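PDB 4TVI: aminotransferase, class IV, which probably transfers the amino group of leucine, isoleucine or valine to 2-oxoglutarate, using pyridoxal 5'-phosphate as cofactor. Local coordinates for residues T165-P170 and L192-A197; R84-A89 and P124-E129. All blocks are in the same frame, centred on the assembly; numbering follows the deposited sequence.

Interaction 1: T165-P170 and L192-A197; sequences TSFRRP and LREAKA
The F167 ring meets the guanidinium of R193 at its edge, NH2 of R193 standing 3.7 Å from CE2 of F167 near the ring plane, with the two planes 77° apart. CZ of F167 in turn lies in the guanidinium plane, at the edge of that group; NH2 comes to the border of the ring, not over its face. One face of the ring carries the hydroxyl of its own neighbour, S166 OG, 3.5 Å above the centre. The third flat group, the carboxylate of E194, joins the two segments and illustrates how one glutamate on a helix can organise a loop. Its OE1 accepts two bonds: the hydroxyl OG1 of T165 comes in at 2.7 Å, nearly in line with the C-O bond, and the backbone N of S166 arrives at 2.9 Å. OE2 takes the hydroxyl of S166, OG to OE2 being 2.7 Å. Both S166 donors come from the syn side, a little out of the carboxylate plane. Three donors from two consecutive residues thus fix the rotation of the carboxylate. E194 reaches them by an extended chain, CG trans to the backbone N (chi1 -157°). On the loop side, T165 has OG1 trans to its own N (chi1 175°), where it also accepts from the backbone N of F167, an ST turn; the one hydroxyl thus donates to the helix and accepts from its own loop. The contact lies at the surface, where the loop leaving strand 160-164 turns past helix 185-198. T165 also leans on M191 of that helix and on A203 of strand 202-206, while F167 packs against R190 and against L172 of the second subunit.

Interaction 2: R84-A89 and P124-E129; sequences RANDSA and PMYWAE
A85 and A89 of helix 84-89 face P124 and Y126 of strand 124-128, the two axes running nearly parallel (18°) with a closest approach of 8.7 Å. Small helix residues let the strand's larger side chains come close: CB of A85 meets CB of P124 at 4.2 Å, and CB of A89 sits 3.6 Å from CD2 of Y126. The tyrosine ring slants across the helix, its CG trans to the carbonyl carbon (chi1 -78°), and its edge passes the carbonyl O of A85. At the far end its hydroxyl donates to OD1 of N86, OH to OD1 being 2.8 Å, in the carbonyl plane with a C=O...donor angle of 149°. Both polar groups are buried and doubly engaged, since Y126 OH also bonds to the backbone N of L98 and N86 ND2 to the carbonyl O of L98. The same helix turn carries R84 and S88, which hydrogen-bond to the cofactor-bearing modified lysine at position 180, so the contact seats a cofactor-binding helix on the sheet. Helix 78-91 thereby lies over strand 120-128 and, through A89 on V64, its neighbour 64-70 in the five-stranded antiparallel sheet, while I103 of helix 100-111 touches both N86 and Y126.

In the fold
From the N terminus, interaction 2 comes first: helix 78-91 leads through helix 100-111 into strand 120-128, and the contact closes that excursion by bringing 84-89 and 124-129 together. Interaction 1 follows in series, closing a shorter loop between the end of strand 160-164 and helix 185-198; the two neither nest nor cross. Their centres lie 26 Å apart and nearest atoms about 12 Å, without touching. Interaction 2 binds a helix to the antiparallel sheet, whereas interaction 1 fastens a loop to a helix beside the mixed sheet. The cofactor-bearing residue 180 belongs to the loop of interaction 1, yet R84 and S88, on segment 84-89, hydrogen-bond to its phosphate and its backbone N.

Interaction 1: T165-P170 and L192-A197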
ATOM      1  N   THR A 165      -6.635  11.683 -15.611  1.00 16.88           N
ATOM      2  CA  THR A 165      -6.134  10.324 -15.477  1.00 19.70           C
ATOM      3  C   THR A 165      -7.289   9.331 -15.533  1.00 20.43           C
ATOM      4  O   THR A 165      -8.420   9.652 -15.162  1.00 19.74           O
ATOM      5  CB  THR A 165      -5.345  10.134 -14.169  1.00 19.80           C
ATOM      6  OG1 THR A 165      -4.985   8.753 -14.029  1.00 21.04           O
ATOM      7  CG2 THR A 165      -6.181  10.565 -12.966  1.00 17.69           C
ATOM      8  N   SER A 166      -6.997   8.132 -16.019  1.00 16.90           N
ATOM      9  CA  SER A 166      -8.002   7.093 -16.147  1.00 17.64           C
ATOM     10  C   SER A 166      -8.316   6.472 -14.793  1.00 17.04           C
ATOM     11  O   SER A 166      -9.289   5.746 -14.641  1.00 18.65           O
ATOM     12  CB  SER A 166      -7.526   6.021 -17.125  1.00 19.59           C
ATOM     13  OG  SER A 166      -6.415   5.331 -16.586  1.00 24.72           O
ATOM     14  N   PHE A 167      -7.459   6.725 -13.815  1.00 17.44           N
ATOM     15  CA  PHE A 167      -7.657   6.154 -12.494  1.00 17.44           C
ATOM     16  C   PHE A 167      -8.354   7.133 -11.560  1.00 16.06           C
ATOM     17  O   PHE A 167      -8.328   8.338 -11.788  1.00 16.97           O
ATOM     18  CB  PHE A 167      -6.317   5.717 -11.911  1.00 15.55           C
ATOM     19  CG  PHE A 167      -5.521   4.844 -12.842  1.00 19.06           C
ATOM     20  CD1 PHE A 167      -5.912   3.539 -13.096  1.00 19.54           C
ATOM     21  CD2 PHE A 167      -4.380   5.330 -13.464  1.00 17.64           C
ATOM     22  CE1 PHE A 167      -5.184   2.734 -13.955  1.00 18.74           C
ATOM     23  CE2 PHE A 167      -3.645   4.528 -14.327  1.00 17.52           C
ATOM     24  CZ  PHE A 167      -4.047   3.229 -14.570  1.00 17.44           C
ATOM     25  N   ARG A 168      -8.985   6.608 -10.514  1.00 14.77           N
ATOM     26  CA  ARG A 168      -9.690   7.446  -9.555  1.00 14.36           C
ATOM     27  C   ARG A 168      -9.185   7.203  -8.140  1.00 17.44           C
ATOM     28  O   ARG A 168      -8.520   6.198  -7.861  1.00 17.96           O
ATOM     29  CB  ARG A 168     -11.202   7.212  -9.612  1.00 14.59           C
ATOM     30  CG  ARG A 168     -11.797   7.246 -11.001  1.00 17.87           C
ATOM     31  CD  ARG A 168     -13.329   7.142 -10.966  1.00 19.73           C
ATOM     32  NE  ARG A 168     -13.885   7.138 -12.318  1.00 23.54           N
ATOM     33  CZ  ARG A 168     -15.080   6.647 -12.649  1.00 25.64           C
ATOM     34  NH1 ARG A 168     -15.873   6.111 -11.730  1.00 23.22           N
ATOM     35  NH2 ARG A 168     -15.481   6.689 -13.912  1.00 24.99           N
ATOM     36  N   ARG A 169      -9.509   8.141  -7.255  1.00 14.22           N
ATOM     37  CA  ARG A 169      -9.286   7.991  -5.826  1.00 15.33           C
ATOM     38  C   ARG A 169     -10.062   6.799  -5.289  1.00 14.72           C
ATOM     39  O   ARG A 169     -11.196   6.557  -5.694  1.00 14.34           O
ATOM     40  CB  ARG A 169      -9.724   9.255  -5.075  1.00 21.57           C
ATOM     41  CG  ARG A 169      -9.028  10.541  -5.495  1.00 25.75           C
ATOM     42  CD  ARG A 169      -7.546  10.523  -5.164  1.00 27.64           C
ATOM     43  NE  ARG A 169      -7.315  10.190  -3.762  1.00 27.69           N
ATOM     44  CZ  ARG A 169      -6.224   9.582  -3.310  1.00 31.08           C
ATOM     45  NH1 ARG A 169      -5.255   9.236  -4.149  1.00 31.03           N
ATOM     46  NH2 ARG A 169      -6.100   9.320  -2.016  1.00 33.21           N
ATOM     47  N   PRO A 170      -9.449   6.039  -4.379  1.00 15.52           N
ATOM     48  CA  PRO A 170     -10.222   5.047  -3.631  1.00 14.64           C
ATOM     49  C   PRO A 170     -11.077   5.728  -2.567  1.00 17.75           C
ATOM     50  O   PRO A 170     -11.099   6.960  -2.482  1.00 19.46           O
ATOM     51  CB  PRO A 170      -9.150   4.152  -3.002  1.00 14.25           C
ATOM     52  CG  PRO A 170      -7.848   4.898  -3.128  1.00 15.45           C
ATOM     53  CD  PRO A 170      -8.075   6.179  -3.872  1.00 16.03           C
ATOM     54  N   LEU A 192       0.662   9.380 -12.150  1.00 16.48           N
ATOM     55  CA  LEU A 192       1.792  10.202 -12.556  1.00 18.15           C
ATOM     56  C   LEU A 192       2.455   9.615 -13.790  1.00 20.97           C
ATOM     57  O   LEU A 192       2.816  10.347 -14.713  1.00 20.80           O
ATOM     58  CB  LEU A 192       2.801  10.328 -11.413  1.00 17.15           C
ATOM     59  CG  LEU A 192       2.321  11.205 -10.256  1.00 17.26           C
ATOM     60  CD1 LEU A 192       3.212  11.030  -9.048  1.00 17.53           C
ATOM     61  CD2 LEU A 192       2.292  12.665 -10.683  1.00 17.31           C
ATOM     62  N   ARG A 193       2.595   8.290 -13.810  1.00 20.33           N
ATOM     63  CA  ARG A 193       3.153   7.601 -14.968  1.00 21.87           C
ATOM     64  C   ARG A 193       2.317   7.904 -16.209  1.00 20.02           C
ATOM     65  O   ARG A 193       2.849   8.191 -17.283  1.00 19.74           O
ATOM     66  CB  ARG A 193       3.216   6.088 -14.734  1.00 26.73           C
ATOM     67  CG  ARG A 193       3.637   5.303 -15.976  1.00 34.46           C
ATOM     68  CD  ARG A 193       3.245   3.834 -15.880  1.00 38.80           C
ATOM     69  NE  ARG A 193       1.838   3.670 -15.515  1.00 39.75           N
ATOM     70  CZ  ARG A 193       0.822   3.729 -16.372  1.00 40.73           C
ATOM     71  NH1 ARG A 193       1.045   3.952 -17.662  1.00 41.95           N
ATOM     72  NH2 ARG A 193      -0.421   3.568 -15.934  1.00 39.02           N
ATOM     73  N   GLU A 194       1.001   7.843 -16.051  1.00 18.51           N
ATOM     74  CA  GLU A 194       0.094   8.132 -17.156  1.00 19.56           C
ATOM     75  C   GLU A 194       0.219   9.579 -17.626  1.00 19.55           C
ATOM     76  O   GLU A 194       0.272   9.851 -18.826  1.00 18.99           O
ATOM     77  CB  GLU A 194      -1.352   7.855 -16.741  1.00 19.66           C
ATOM     78  CG  GLU A 194      -2.294   7.587 -17.899  1.00 23.40           C
ATOM     79  CD  GLU A 194      -3.703   7.284 -17.429  1.00 26.01           C
ATOM     80  OE1 GLU A 194      -4.171   7.950 -16.482  1.00 25.83           O
ATOM     81  OE2 GLU A 194      -4.340   6.381 -18.000  1.00 29.63           O
ATOM     82  N   ALA A 195       0.287  10.503 -16.673  1.00 21.08           N
ATOM     83  CA  ALA A 195       0.413  11.919 -16.997  1.00 20.96           C
ATOM     84  C   ALA A 195       1.704  12.176 -17.761  1.00 22.50           C
ATOM     85  O   ALA A 195       1.709  12.852 -18.791  1.00 19.48           O
ATOM     86  CB  ALA A 195       0.367  12.763 -15.730  1.00 16.93           C
ATOM     87  N   LYS A 196       2.790  11.614 -17.246  1.00 22.43           N
ATOM     88  CA  LYS A 196       4.100  11.736 -17.863  1.00 23.31           C
ATOM     89  C   LYS A 196       4.095  11.182 -19.277  1.00 22.91           C
ATOM     90  O   LYS A 196       4.664  11.783 -20.185  1.00 21.75           O
ATOM     91  CB  LYS A 196       5.144  11.011 -17.012  1.00 23.94           C
ATOM     92  CG  LYS A 196       6.543  10.991 -17.592  1.00 29.70           C
ATOM     93  CD  LYS A 196       7.478  10.221 -16.664  1.00 31.96           C
ATOM     94  CE  LYS A 196       8.915  10.274 -17.136  1.00 36.29           C
ATOM     95  NZ  LYS A 196       9.832   9.713 -16.102  1.00 37.83           N
ATOM     96  N   ALA A 197       3.426  10.049 -19.468  1.00 20.58           N
ATOM     97  CA  ALA A 197       3.338   9.461 -20.800  1.00 26.18           C
ATOM     98  C   ALA A 197       2.609  10.402 -21.753  1.00 26.17           C
ATOM     99  O   ALA A 197       2.949  10.486 -22.930  1.00 26.93           O
ATOM    100  CB  ALA A 197       2.639   8.100 -20.753  1.00 26.02           C
TER

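Interaction 2: R84-A89 and P124-E129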
ATOM      1  N   ARG A  84      -0.299  14.577  13.119  1.00 13.44           N
ATOM      2  CA  ARG A  84      -1.003  13.752  12.148  1.00 13.79           C
ATOM      3  C   ARG A  84      -0.327  12.403  11.967  1.00 14.23           C
ATOM      4  O   ARG A  84      -0.998  11.409  11.689  1.00 13.38           O
ATOM      5  CB  ARG A  84      -1.115  14.461  10.795  1.00 15.78           C
ATOM      6  CG  ARG A  84      -2.035  13.727   9.806  1.00 12.21           C
ATOM      7  CD  ARG A  84      -2.277  14.550   8.550  1.00 12.09           C
ATOM      8  NE  ARG A  84      -1.044  14.797   7.809  1.00 15.83           N
ATOM      9  CZ  ARG A  84      -0.963  15.586   6.743  1.00 16.88           C
ATOM     10  NH1 ARG A  84      -2.043  16.221   6.300  1.00 18.07           N
ATOM     11  NH2 ARG A  84       0.200  15.754   6.125  1.00 13.64           N
ATOM     12  N   ALA A  85       0.993  12.360  12.150  1.00 15.55           N
ATOM     13  CA  ALA A  85       1.719  11.094  12.058  1.00 16.43           C
ATOM     14  C   ALA A  85       1.143  10.082  13.043  1.00 16.81           C
ATOM     15  O   ALA A  85       0.958   8.913  12.702  1.00 16.67           O
ATOM     16  CB  ALA A  85       3.209  11.299  12.312  1.00 14.20           C
ATOM     17  N   ASN A  86       0.838  10.537  14.257  1.00 15.54           N
ATOM     18  CA  ASN A  86       0.223   9.660  15.249  1.00 16.15           C
ATOM     19  C   ASN A  86      -1.190   9.258  14.850  1.00 18.21           C
ATOM     20  O   ASN A  86      -1.592   8.109  15.052  1.00 16.59           O
ATOM     21  CB  ASN A  86       0.215  10.318  16.629  1.00 14.14           C
ATOM     22  CG  ASN A  86       1.594  10.342  17.263  1.00 17.64           C
ATOM     23  OD1 ASN A  86       2.522   9.703  16.769  1.00 15.96           O
ATOM     24  ND2 ASN A  86       1.731  11.065  18.368  1.00 17.14           N
ATOM     25  N   ASP A  87      -1.937  10.197  14.272  1.00 17.66           N
ATOM     26  CA  ASP A  87      -3.276   9.885  13.770  1.00 18.36           C
ATOM     27  C   ASP A  87      -3.227   8.803  12.696  1.00 17.65           C
ATOM     28  O   ASP A  87      -3.972   7.826  12.754  1.00 18.66           O
ATOM     29  CB  ASP A  87      -3.952  11.130  13.198  1.00 16.67           C
ATOM     30  CG  ASP A  87      -4.255  12.168  14.255  1.00 21.96           C
ATOM     31  OD1 ASP A  87      -4.368  11.796  15.443  1.00 25.04           O
ATOM     32  OD2 ASP A  87      -4.379  13.358  13.892  1.00 22.35           O
ATOM     33  N   SER A  88      -2.345   8.988  11.718  1.00 12.68           N
ATOM     34  CA  SER A  88      -2.196   8.031  10.627  1.00 12.55           C
ATOM     35  C   SER A  88      -1.799   6.661  11.159  1.00 12.75           C
ATOM     36  O   SER A  88      -2.291   5.641  10.674  1.00 13.62           O
ATOM     37  CB  SER A  88      -1.152   8.510   9.616  1.00 13.72           C
ATOM     38  OG  SER A  88      -1.567   9.700   8.962  1.00 14.72           O
ATOM     39  N   ALA A  89      -0.910   6.641  12.150  1.00 12.49           N
ATOM     40  CA  ALA A  89      -0.471   5.376  12.733  1.00 18.93           C
ATOM     41  C   ALA A  89      -1.657   4.613  13.312  1.00 17.71           C
ATOM     42  O   ALA A  89      -1.849   3.437  13.019  1.00 16.37           O
ATOM     43  CB  ALA A  89       0.588   5.608  13.803  1.00 12.79           C
ATOM     44  N   PRO A 124       8.542  11.939   9.398  1.00 14.41           N
ATOM     45  CA  PRO A 124       8.295  10.949  10.452  1.00 15.13           C
ATOM     46  C   PRO A 124       7.659   9.686   9.875  1.00 16.35           C
ATOM     47  O   PRO A 124       6.851   9.794   8.953  1.00 17.29           O
ATOM     48  CB  PRO A 124       7.316  11.661  11.393  1.00 13.35           C
ATOM     49  CG  PRO A 124       7.302  13.093  10.960  1.00 14.88           C
ATOM     50  CD  PRO A 124       7.637  13.092   9.511  1.00 13.19           C
ATOM     51  N   MET A 125       8.009   8.517  10.405  1.00 15.11           N
ATOM     52  CA  MET A 125       7.464   7.261   9.892  1.00 15.29           C
ATOM     53  C   MET A 125       7.178   6.252  11.007  1.00 17.56           C
ATOM     54  O   MET A 125       7.997   6.053  11.904  1.00 20.87           O
ATOM     55  CB  MET A 125       8.424   6.646   8.873  1.00 17.29           C
ATOM     56  CG  MET A 125       8.537   7.424   7.570  1.00 16.35           C
ATOM     57  SD  MET A 125       9.791   6.757   6.458  1.00 18.93           S
ATOM     58  CE  MET A 125      11.278   7.043   7.417  1.00 19.75           C
ATOM     59  N   TYR A 126       6.006   5.630  10.940  1.00 15.99           N
ATOM     60  CA  TYR A 126       5.615   4.549  11.842  1.00 17.29           C
ATOM     61  C   TYR A 126       5.288   3.307  11.022  1.00 17.94           C
ATOM     62  O   TYR A 126       4.754   3.425   9.921  1.00 18.84           O
ATOM     63  CB  TYR A 126       4.382   4.910  12.664  1.00 19.05           C
ATOM     64  CG  TYR A 126       4.571   5.832  13.842  1.00 18.36           C
ATOM     65  CD1 TYR A 126       5.377   5.478  14.916  1.00 18.50           C
ATOM     66  CD2 TYR A 126       3.874   7.029  13.912  1.00 18.39           C
ATOM     67  CE1 TYR A 126       5.517   6.320  16.013  1.00 19.55           C
ATOM     68  CE2 TYR A 126       4.005   7.867  14.994  1.00 19.93           C
ATOM     69  CZ  TYR A 126       4.827   7.513  16.044  1.00 19.92           C
ATOM     70  OH  TYR A 126       4.946   8.362  17.125  1.00 21.16           O
ATOM     71  N   TRP A 127       5.577   2.129  11.566  1.00 15.48           N
ATOM     72  CA  TRP A 127       5.259   0.871  10.894  1.00 15.47           C
ATOM     73  C   TRP A 127       5.272  -0.297  11.882  1.00 14.61           C
ATOM     74  O   TRP A 127       5.838  -0.197  12.971  1.00 16.77           O
ATOM     75  CB  TRP A 127       6.246   0.607   9.759  1.00 13.90           C
ATOM     76  CG  TRP A 127       7.628   0.265  10.248  1.00 18.27           C
ATOM     77  CD1 TRP A 127       8.138  -0.986  10.463  1.00 19.58           C
ATOM     78  CD2 TRP A 127       8.669   1.189  10.594  1.00 17.48           C
ATOM     79  NE1 TRP A 127       9.435  -0.895  10.914  1.00 21.80           N
ATOM     80  CE2 TRP A 127       9.784   0.429  11.007  1.00 18.83           C
ATOM     81  CE3 TRP A 127       8.766   2.586  10.597  1.00 20.12           C
ATOM     82  CZ2 TRP A 127      10.983   1.017  11.409  1.00 18.06           C
ATOM     83  CZ3 TRP A 127       9.962   3.170  11.000  1.00 21.37           C
ATOM     84  CH2 TRP A 127      11.053   2.385  11.402  1.00 18.76           C
ATOM     85  N   ALA A 128       4.663  -1.411  11.497  1.00 15.49           N
ATOM     86  CA  ALA A 128       4.664  -2.596  12.350  1.00 16.31           C
ATOM     87  C   ALA A 128       5.798  -3.535  11.971  1.00 17.86           C
ATOM     88  O   ALA A 128       6.002  -3.822  10.792  1.00 18.43           O
ATOM     89  CB  ALA A 128       3.333  -3.321  12.264  1.00 16.04           C
ATOM     90  N   GLU A 129       6.538  -4.008  12.972  1.00 17.99           N
ATOM     91  CA  GLU A 129       7.590  -4.990  12.730  1.00 20.92           C
ATOM     92  C   GLU A 129       7.031  -6.412  12.635  1.00 22.70           C
ATOM     93  O   GLU A 129       7.584  -7.250  11.924  1.00 21.67           O
ATOM     94  CB  GLU A 129       8.658  -4.939  13.825  1.00 19.58           C
ATOM     95  CG  GLU A 129       9.680  -3.837  13.654  1.00 19.57           C
ATOM     96  CD  GLU A 129      10.580  -4.065  12.454  1.00 21.01           C
ATOM     97  OE1 GLU A 129      10.774  -5.240  12.066  1.00 23.24           O
ATOM     98  OE2 GLU A 129      11.091  -3.070  11.895  1.00 19.00           O
TER